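Local coordinates for protein Rho guanine nucleotide exchange factor 12 (Homo sapiens, PDB 1TXD) that acts, through the tandem DH and PH domains of this fragment, as a guanine nucleotide exchange factor for the small GTPase RhoA, at residues 19-25 / 187-193; 28-32 / 180-184; 319-323 / 370-374. The protein carries 1 engineered substitution. All coordinates share one frame; numbering follows the deposited sequence.

Interaction 1: residues 19-25 / 187-193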
# COMPACT_ATOMS: atom_id res chain seq x y z
N LYS A 19 24.93 -35.17 -0.37
CA LYS A 19 25.95 -34.14 -0.17
C LYS A 19 25.46 -33.13 0.89
O LYS A 19 24.24 -32.88 0.98
CB LYS A 19 26.21 -33.39 -1.49
CG LYS A 19 27.53 -33.64 -2.16
CD LYS A 19 27.64 -32.80 -3.47
CE LYS A 19 29.02 -32.09 -3.56
NZ LYS A 19 29.37 -31.63 -4.96
N PRO A 20 26.38 -32.56 1.66
CA PRO A 20 26.03 -31.46 2.58
C PRO A 20 25.27 -30.31 1.90
O PRO A 20 24.20 -29.91 2.34
CB PRO A 20 27.40 -30.99 3.12
CG PRO A 20 28.34 -32.12 2.90
CD PRO A 20 27.81 -32.93 1.73
N CYS A 21 25.79 -29.82 0.78
CA CYS A 21 25.11 -28.76 0.04
C CYS A 21 23.72 -29.19 -0.39
O CYS A 21 22.81 -28.37 -0.48
CB CYS A 21 25.94 -28.32 -1.17
SG CYS A 21 25.97 -29.48 -2.59
N GLU A 22 23.53 -30.47 -0.65
CA GLU A 22 22.22 -30.98 -1.04
C GLU A 22 21.27 -31.04 0.15
O GLU A 22 20.06 -30.87 0.00
CB GLU A 22 22.38 -32.36 -1.73
CG GLU A 22 21.08 -33.02 -2.13
CD GLU A 22 20.21 -32.16 -3.05
OE1 GLU A 22 20.75 -31.26 -3.75
OE2 GLU A 22 18.99 -32.39 -3.06
N ILE A 23 21.80 -31.23 1.34
CA ILE A 23 20.97 -31.14 2.54
C ILE A 23 20.48 -29.69 2.76
O ILE A 23 19.33 -29.50 3.13
CB ILE A 23 21.70 -31.72 3.76
CG1 ILE A 23 21.39 -33.22 3.86
CG2 ILE A 23 21.28 -31.07 5.03
CD1 ILE A 23 22.33 -33.95 4.67
N LYS A 24 21.34 -28.71 2.50
CA LYS A 24 20.99 -27.30 2.66
C LYS A 24 19.92 -26.91 1.66
O LYS A 24 18.97 -26.22 2.02
CB LYS A 24 22.21 -26.39 2.49
CG LYS A 24 23.00 -26.19 3.76
CD LYS A 24 24.50 -26.29 3.53
CE LYS A 24 25.27 -26.62 4.81
NZ LYS A 24 26.51 -27.37 4.50
N ARG A 25 20.08 -27.35 0.41
CA ARG A 25 19.07 -27.15 -0.64
C ARG A 25 17.72 -27.65 -0.15
O ARG A 25 16.70 -26.96 -0.35
CB ARG A 25 19.45 -27.84 -1.98
CG ARG A 25 18.65 -27.31 -3.24
CD ARG A 25 18.98 -28.01 -4.56
NE ARG A 25 18.39 -29.34 -4.55
CZ ARG A 25 17.28 -29.71 -5.18
NH1 ARG A 25 16.60 -28.89 -5.97
NH2 ARG A 25 16.88 -30.97 -5.03
N TYR A 187 21.95 -22.79 -3.07
CA TYR A 187 22.35 -24.18 -2.87
C TYR A 187 21.92 -25.07 -4.03
O TYR A 187 21.58 -26.24 -3.87
CB TYR A 187 21.78 -24.70 -1.55
CG TYR A 187 22.24 -23.90 -0.35
CD1 TYR A 187 23.57 -23.91 0.06
CD2 TYR A 187 21.34 -23.11 0.36
CE1 TYR A 187 23.99 -23.17 1.16
CE2 TYR A 187 21.74 -22.38 1.45
CZ TYR A 187 23.07 -22.41 1.84
OH TYR A 187 23.45 -21.66 2.93
N THR A 188 21.90 -24.50 -5.22
CA THR A 188 21.58 -25.25 -6.41
C THR A 188 22.86 -25.27 -7.23
O THR A 188 23.38 -24.22 -7.62
CB THR A 188 20.42 -24.60 -7.18
OG1 THR A 188 19.18 -24.75 -6.45
CG2 THR A 188 20.19 -25.33 -8.49
N GLU A 189 23.39 -26.46 -7.46
CA GLU A 189 24.71 -26.59 -8.05
C GLU A 189 24.67 -26.47 -9.56
O GLU A 189 25.43 -25.70 -10.15
CB GLU A 189 25.34 -27.92 -7.65
CG GLU A 189 25.41 -28.13 -6.16
CD GLU A 189 26.83 -28.30 -5.69
OE1 GLU A 189 27.44 -29.35 -6.02
OE2 GLU A 189 27.33 -27.38 -5.00
N TRP A 190 23.73 -27.17 -10.17
CA TRP A 190 23.79 -27.46 -11.59
C TRP A 190 23.07 -26.38 -12.40
O TRP A 190 21.91 -26.06 -12.13
CB TRP A 190 23.32 -28.88 -11.90
CG TRP A 190 21.99 -29.24 -11.41
CD1 TRP A 190 20.89 -29.45 -12.17
CD2 TRP A 190 21.58 -29.45 -10.04
NE1 TRP A 190 19.81 -29.76 -11.37
CE2 TRP A 190 20.20 -29.76 -10.06
CE3 TRP A 190 22.23 -29.39 -8.79
CZ2 TRP A 190 19.46 -30.01 -8.88
CZ3 TRP A 190 21.49 -29.63 -7.62
CH2 TRP A 190 20.13 -29.95 -7.68
N PRO A 191 23.76 -25.84 -13.40
CA PRO A 191 23.47 -24.49 -13.91
C PRO A 191 22.08 -24.28 -14.52
O PRO A 191 21.56 -23.18 -14.39
CB PRO A 191 24.54 -24.29 -15.01
CG PRO A 191 25.56 -25.29 -14.72
CD PRO A 191 24.84 -26.48 -14.17
N THR A 192 21.53 -25.29 -15.18
CA THR A 192 20.24 -25.15 -15.88
C THR A 192 19.11 -25.02 -14.85
O THR A 192 18.15 -24.27 -15.05
CB THR A 192 20.04 -26.36 -16.85
OG1 THR A 192 21.08 -26.35 -17.84
CG2 THR A 192 18.78 -26.22 -17.68
N GLU A 193 19.26 -25.75 -13.75
CA GLU A 193 18.30 -25.71 -12.66
C GLU A 193 18.41 -24.40 -11.90
O GLU A 193 17.38 -23.77 -11.61
CB GLU A 193 18.48 -26.90 -11.72
CG GLU A 193 17.78 -26.79 -10.38
CD GLU A 193 16.29 -27.01 -10.46
OE1 GLU A 193 15.67 -27.08 -9.39
OE2 GLU A 193 15.74 -27.13 -11.59
O HOH W 1 17.08 -26.18 -6.83

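Interaction 2: residues 28-32 / 180-184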
# COMPACT_ATOMS: atom_id res chain seq x y z
N VAL A 28 16.13 -25.34 2.59
CA VAL A 28 15.60 -24.09 2.08
C VAL A 28 14.39 -24.28 1.16
O VAL A 28 13.52 -23.41 1.13
CB VAL A 28 16.67 -23.20 1.42
CG1 VAL A 28 17.73 -22.82 2.42
CG2 VAL A 28 17.27 -23.86 0.20
N ILE A 29 14.29 -25.38 0.42
CA ILE A 29 13.05 -25.66 -0.30
C ILE A 29 11.95 -25.90 0.73
O ILE A 29 10.79 -25.54 0.52
CB ILE A 29 13.16 -26.89 -1.22
CG1 ILE A 29 13.98 -26.57 -2.46
CG2 ILE A 29 11.78 -27.34 -1.69
CD1 ILE A 29 14.40 -27.80 -3.24
N ASN A 30 12.30 -26.52 1.83
CA ASN A 30 11.32 -26.83 2.85
C ASN A 30 10.85 -25.63 3.64
O ASN A 30 9.73 -25.64 4.14
CB ASN A 30 11.86 -27.88 3.81
CG ASN A 30 11.50 -29.23 3.38
OD1 ASN A 30 10.44 -29.73 3.75
ND2 ASN A 30 12.37 -29.86 2.57
N GLU A 31 11.72 -24.62 3.73
CA GLU A 31 11.38 -23.35 4.31
C GLU A 31 10.30 -22.65 3.46
O GLU A 31 9.40 -22.05 4.02
CB GLU A 31 12.64 -22.48 4.44
CG GLU A 31 12.50 -21.13 5.15
CD GLU A 31 12.11 -21.23 6.62
OE1 GLU A 31 11.63 -22.32 7.04
OE2 GLU A 31 12.25 -20.20 7.34
N LEU A 32 10.42 -22.72 2.14
CA LEU A 32 9.48 -22.12 1.25
C LEU A 32 8.15 -22.82 1.41
O LEU A 32 7.13 -22.15 1.64
CB LEU A 32 9.95 -22.19 -0.20
CG LEU A 32 8.85 -21.97 -1.26
CD1 LEU A 32 8.26 -20.54 -1.24
CD2 LEU A 32 9.40 -22.29 -2.58
N LEU A 180 13.53 -16.23 -0.17
CA LEU A 180 13.35 -17.68 -0.18
C LEU A 180 13.88 -18.34 -1.45
O LEU A 180 14.56 -19.36 -1.38
CB LEU A 180 11.89 -18.03 0.01
CG LEU A 180 11.32 -17.68 1.38
CD1 LEU A 180 9.80 -17.58 1.33
CD2 LEU A 180 11.75 -18.68 2.45
N LEU A 181 13.59 -17.74 -2.61
CA LEU A 181 14.02 -18.27 -3.89
C LEU A 181 15.52 -18.03 -4.11
O LEU A 181 16.20 -18.89 -4.64
CB LEU A 181 13.16 -17.73 -5.06
CG LEU A 181 11.89 -18.57 -5.32
CD1 LEU A 181 10.94 -18.41 -4.20
CD2 LEU A 181 11.14 -18.19 -6.58
N ASP A 182 16.04 -16.88 -3.71
CA ASP A 182 17.48 -16.64 -3.77
C ASP A 182 18.26 -17.72 -2.99
O ASP A 182 19.35 -18.11 -3.39
CB ASP A 182 17.84 -15.31 -3.14
CG ASP A 182 17.58 -14.13 -4.03
OD1 ASP A 182 17.27 -14.27 -5.23
OD2 ASP A 182 17.68 -12.97 -3.57
N ASN A 183 17.69 -18.19 -1.89
CA ASN A 183 18.38 -19.15 -1.03
C ASN A 183 18.35 -20.53 -1.65
O ASN A 183 19.31 -21.29 -1.55
CB ASN A 183 17.79 -19.19 0.37
CG ASN A 183 18.52 -18.29 1.32
OD1 ASN A 183 19.65 -17.85 1.05
ND2 ASN A 183 17.91 -18.02 2.46
N ILE A 184 17.24 -20.86 -2.30
CA ILE A 184 17.18 -22.10 -3.04
C ILE A 184 18.26 -22.02 -4.13
O ILE A 184 19.04 -22.94 -4.27
CB ILE A 184 15.77 -22.35 -3.60
CG1 ILE A 184 14.76 -22.50 -2.46
CG2 ILE A 184 15.78 -23.61 -4.43
CD1 ILE A 184 13.31 -22.42 -2.87
O HOH W 2 14.06 -20.64 0.97

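Interaction 3: residues 319-323 / 370-374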
# COMPACT_ATOMS: atom_id res chain seq x y z
N LEU A 319 -3.50 26.42 -11.08
CA LEU A 319 -2.11 26.36 -11.56
C LEU A 319 -1.95 26.81 -13.02
O LEU A 319 -0.84 27.15 -13.44
CB LEU A 319 -1.55 24.93 -11.40
CG LEU A 319 -1.38 24.42 -9.97
CD1 LEU A 319 -1.04 22.94 -9.97
CD2 LEU A 319 -0.30 25.21 -9.22
N SER A 320 -3.04 26.81 -13.77
CA SER A 320 -3.05 27.24 -15.17
C SER A 320 -2.64 28.71 -15.35
O SER A 320 -2.30 29.14 -16.45
CB SER A 320 -4.44 27.04 -15.75
OG SER A 320 -4.44 27.26 -17.14
N THR A 321 -2.70 29.47 -14.26
CA THR A 321 -2.47 30.91 -14.27
C THR A 321 -1.26 31.32 -13.43
O THR A 321 -0.97 32.51 -13.33
CB THR A 321 -3.71 31.62 -13.70
OG1 THR A 321 -3.85 31.33 -12.30
CG2 THR A 321 -5.00 31.07 -14.33
N VAL A 322 -0.57 30.36 -12.83
CA VAL A 322 0.43 30.68 -11.82
C VAL A 322 1.80 30.99 -12.40
O VAL A 322 2.24 30.38 -13.39
CB VAL A 322 0.56 29.55 -10.77
CG1 VAL A 322 1.75 29.78 -9.84
CG2 VAL A 322 -0.69 29.47 -9.95
N LEU A 323 2.44 31.98 -11.79
CA LEU A 323 3.86 32.24 -11.94
C LEU A 323 4.44 32.25 -10.53
O LEU A 323 3.81 32.75 -9.60
CB LEU A 323 4.11 33.60 -12.63
CG LEU A 323 3.96 33.64 -14.15
CD1 LEU A 323 4.14 35.06 -14.67
CD2 LEU A 323 4.96 32.69 -14.83
N SER A 370 2.86 21.95 -16.82
CA SER A 370 2.24 20.76 -17.39
C SER A 370 0.82 21.05 -17.89
O SER A 370 0.43 20.58 -18.96
CB SER A 370 2.19 19.63 -16.36
OG SER A 370 1.69 18.43 -16.94
N VAL A 371 0.06 21.83 -17.12
CA VAL A 371 -1.31 22.20 -17.46
C VAL A 371 -1.33 23.20 -18.63
O VAL A 371 -2.16 23.08 -19.54
CB VAL A 371 -2.06 22.80 -16.24
CG1 VAL A 371 -3.45 23.31 -16.64
CG2 VAL A 371 -2.19 21.76 -15.12
N LYS A 372 -0.42 24.16 -18.60
CA LYS A 372 -0.26 25.15 -19.68
C LYS A 372 0.22 24.49 -20.98
O LYS A 372 -0.00 25.03 -22.08
CB LYS A 372 0.72 26.26 -19.25
CG LYS A 372 0.22 27.15 -18.11
CD LYS A 372 1.32 28.05 -17.57
CE LYS A 372 0.80 29.01 -16.49
NZ LYS A 372 1.90 29.65 -15.70
N GLU A 373 0.87 23.34 -20.85
CA GLU A 373 1.32 22.55 -22.00
C GLU A 373 0.15 21.80 -22.66
O GLU A 373 0.07 21.74 -23.89
CB GLU A 373 2.39 21.53 -21.58
CG GLU A 373 3.76 21.74 -22.22
CD GLU A 373 4.40 20.44 -22.67
OE1 GLU A 373 4.43 19.48 -21.87
OE2 GLU A 373 4.88 20.38 -23.83
N GLN A 374 -0.74 21.25 -21.84
CA GLN A 374 -1.86 20.42 -22.34
C GLN A 374 -2.89 21.23 -23.15
O GLN A 374 -3.69 20.65 -23.88
CB GLN A 374 -2.54 19.66 -21.18
CG GLN A 374 -1.77 18.42 -20.71
CD GLN A 374 -2.66 17.37 -20.04
OE1 GLN A 374 -2.93 17.46 -18.84
NE2 GLN A 374 -3.10 16.38 -20.81

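Interaction 1: residues 19-25 / 187-193
K19 and E189 form the direct salt bridge of this contact, with K19 NZ 3.2 Å from E189 OE1. The ammonium meets that oxygen on its syn side but 24° out of the carboxylate plane. A second charged group centres on R25, whose guanidinium takes E22 side-on within its own helix: NE reaches E22 OE1, and NH2 reaches E22 OE2 at 3.2 Å, in the guanidinium plane. NH2 also donates to the carbonyl of D99, while Q26 shares E22 OE2. Toward E193 the pairing is long, 4.0 Å from R25 NH1 to OE1, and water 1 fills in, accepting from NH1 and donating to both E193 OE1 and T188 OG1. T188 OG1 is also hydrogen-bonded to I184 O, and E193 OE1 receives the backbone N-H groups of I101 and G102.

W190 comes over one face of this guanidinium with the rim of its indole: CH2 lies 3.6 Å from R25 NE, and the two planes are 63° apart, so this is no parallel stack. The R25 methylenes run along the Y187 carbonyl, CG lying 3.2 Å from Y187 O. Farther out, the methylene K24 CB sits over the centre of the Y187 ring, 3.7 Å from the centroid and 10° off its normal, a CH-pi contact. C21 SG packs on the carboxylate carbon E189 CD at 3.4 Å.

Two differently held ends result. The exposed K19-E189 pair is a single bond near solvent, whereas the buried R25 charge is probably balanced by E22 and E193 together, tying the start of helix 20-57 to the turn leading into helix 191-230.

Interaction 2: residues 28-32 / 180-184
V28 and I184 meet where the two helices come close: CG2 of V28 lies 3.7 Å from I184 CA, pressing on the backbone of helix 169-186 as well as on its side chains. The same methyl is 3.9 Å from I184 CG1 and also touches the carbonyl oxygen of N183, so it occupies the hollow between these two residues. V28 CG1 turns to the outer side of that hollow, against N183 CB.

I184 is the reciprocal bump. With CG1 anti to its carbonyl carbon (chi1 -63°) and the chain extended beyond it (chi2 166°), its two branches part between three residues of helix 20-57. CG2 meets I29 CG1 at 4.0 Å, CG1 faces V28, and CD1 runs on to L32 CD2 at 3.9 Å. The I184 side chain crosses those of I29 and L32 at about right angles. One turn away, L180 spreads its two methyls over different neighbours: CD2 rests on the aliphatic E31 CG at 3.7 Å, while CD1 looks toward L32 CD1 across a looser 4.2 Å. L181 adds a marginal touch on L32 from the inner side; its side chain also touches A200, A201 and C204 of helix 191-230 and F109 of helix 102-109.

Between the two helices water 2 bridges the backbones, donating to V28 O and also to L180 O, the latter 2.7 Å from the water oxygen. It links main-chain carbonyls of the two helices beside the aliphatic contacts.

The segment axes approach to 9.0 Å and run nearly antiparallel, with a signed crossing angle of -160°. Such long, almost aligned helices joined by interleaved aliphatic side chains are characteristic of the elongated helical bundle of the DH domain.

Interaction 3: residues 319-323 / 370-374
K372 reaches across to V322 because its CG stands anti to the carbonyl carbon (chi1 -67°) and every later torsion is near trans, stretching the chain away from its helix. The extended methylenes run along the S320 carbonyl: CG lies 3.6 Å from S320 O, and CE comes nearer, at 3.1 Å. At the end, NZ is placed as a hydrogen-bond donor to V322 O, but the modelled 2.4 Å between NZ and that oxygen is very short. The direction of the contact is therefore clearer than its exact length.

Beside the lysine, V371 CG1 packs on S320 CB at 4.0 Å and lies close to its OG. L319 turns its side chain to the inner part of the same helix, onto I364 and M367, while backbone hydrogen bonds of T321 with M339 and of L323 with I337 join 319-323 to strand 333-339.

Here the last part of helix 354-374 meets the 3-10 turn leading into strand 322-326 of the PH beta sandwich. The contact appears to be that of a cationic tip directed at a main-chain carbonyl, among residues that are partly exposed to solvent; the carbonyl dipole probably offers the ammonium partial compensation.

In the fold
From the N terminus, the chain enters helix 20-57, whose first turns supply one side of interaction 1 and, shortly after, of interaction 2. About 150 mostly helical residues later it returns through helix 169-186, closing interaction 2, and then through the turn into helix 191-230, closing interaction 1. Interaction 2 is thus nested within the loop of interaction 1; they touch through Y187 and V28. Helix 191-230 then runs on toward the PH domain, where interaction 3 follows in series. It closes a loop of 46 residues of strand and helix, joining the 3-10 turn before strand 322-326, and V322 after it, to helix 354-374. Its centre lies 59 Å from that of interaction 1.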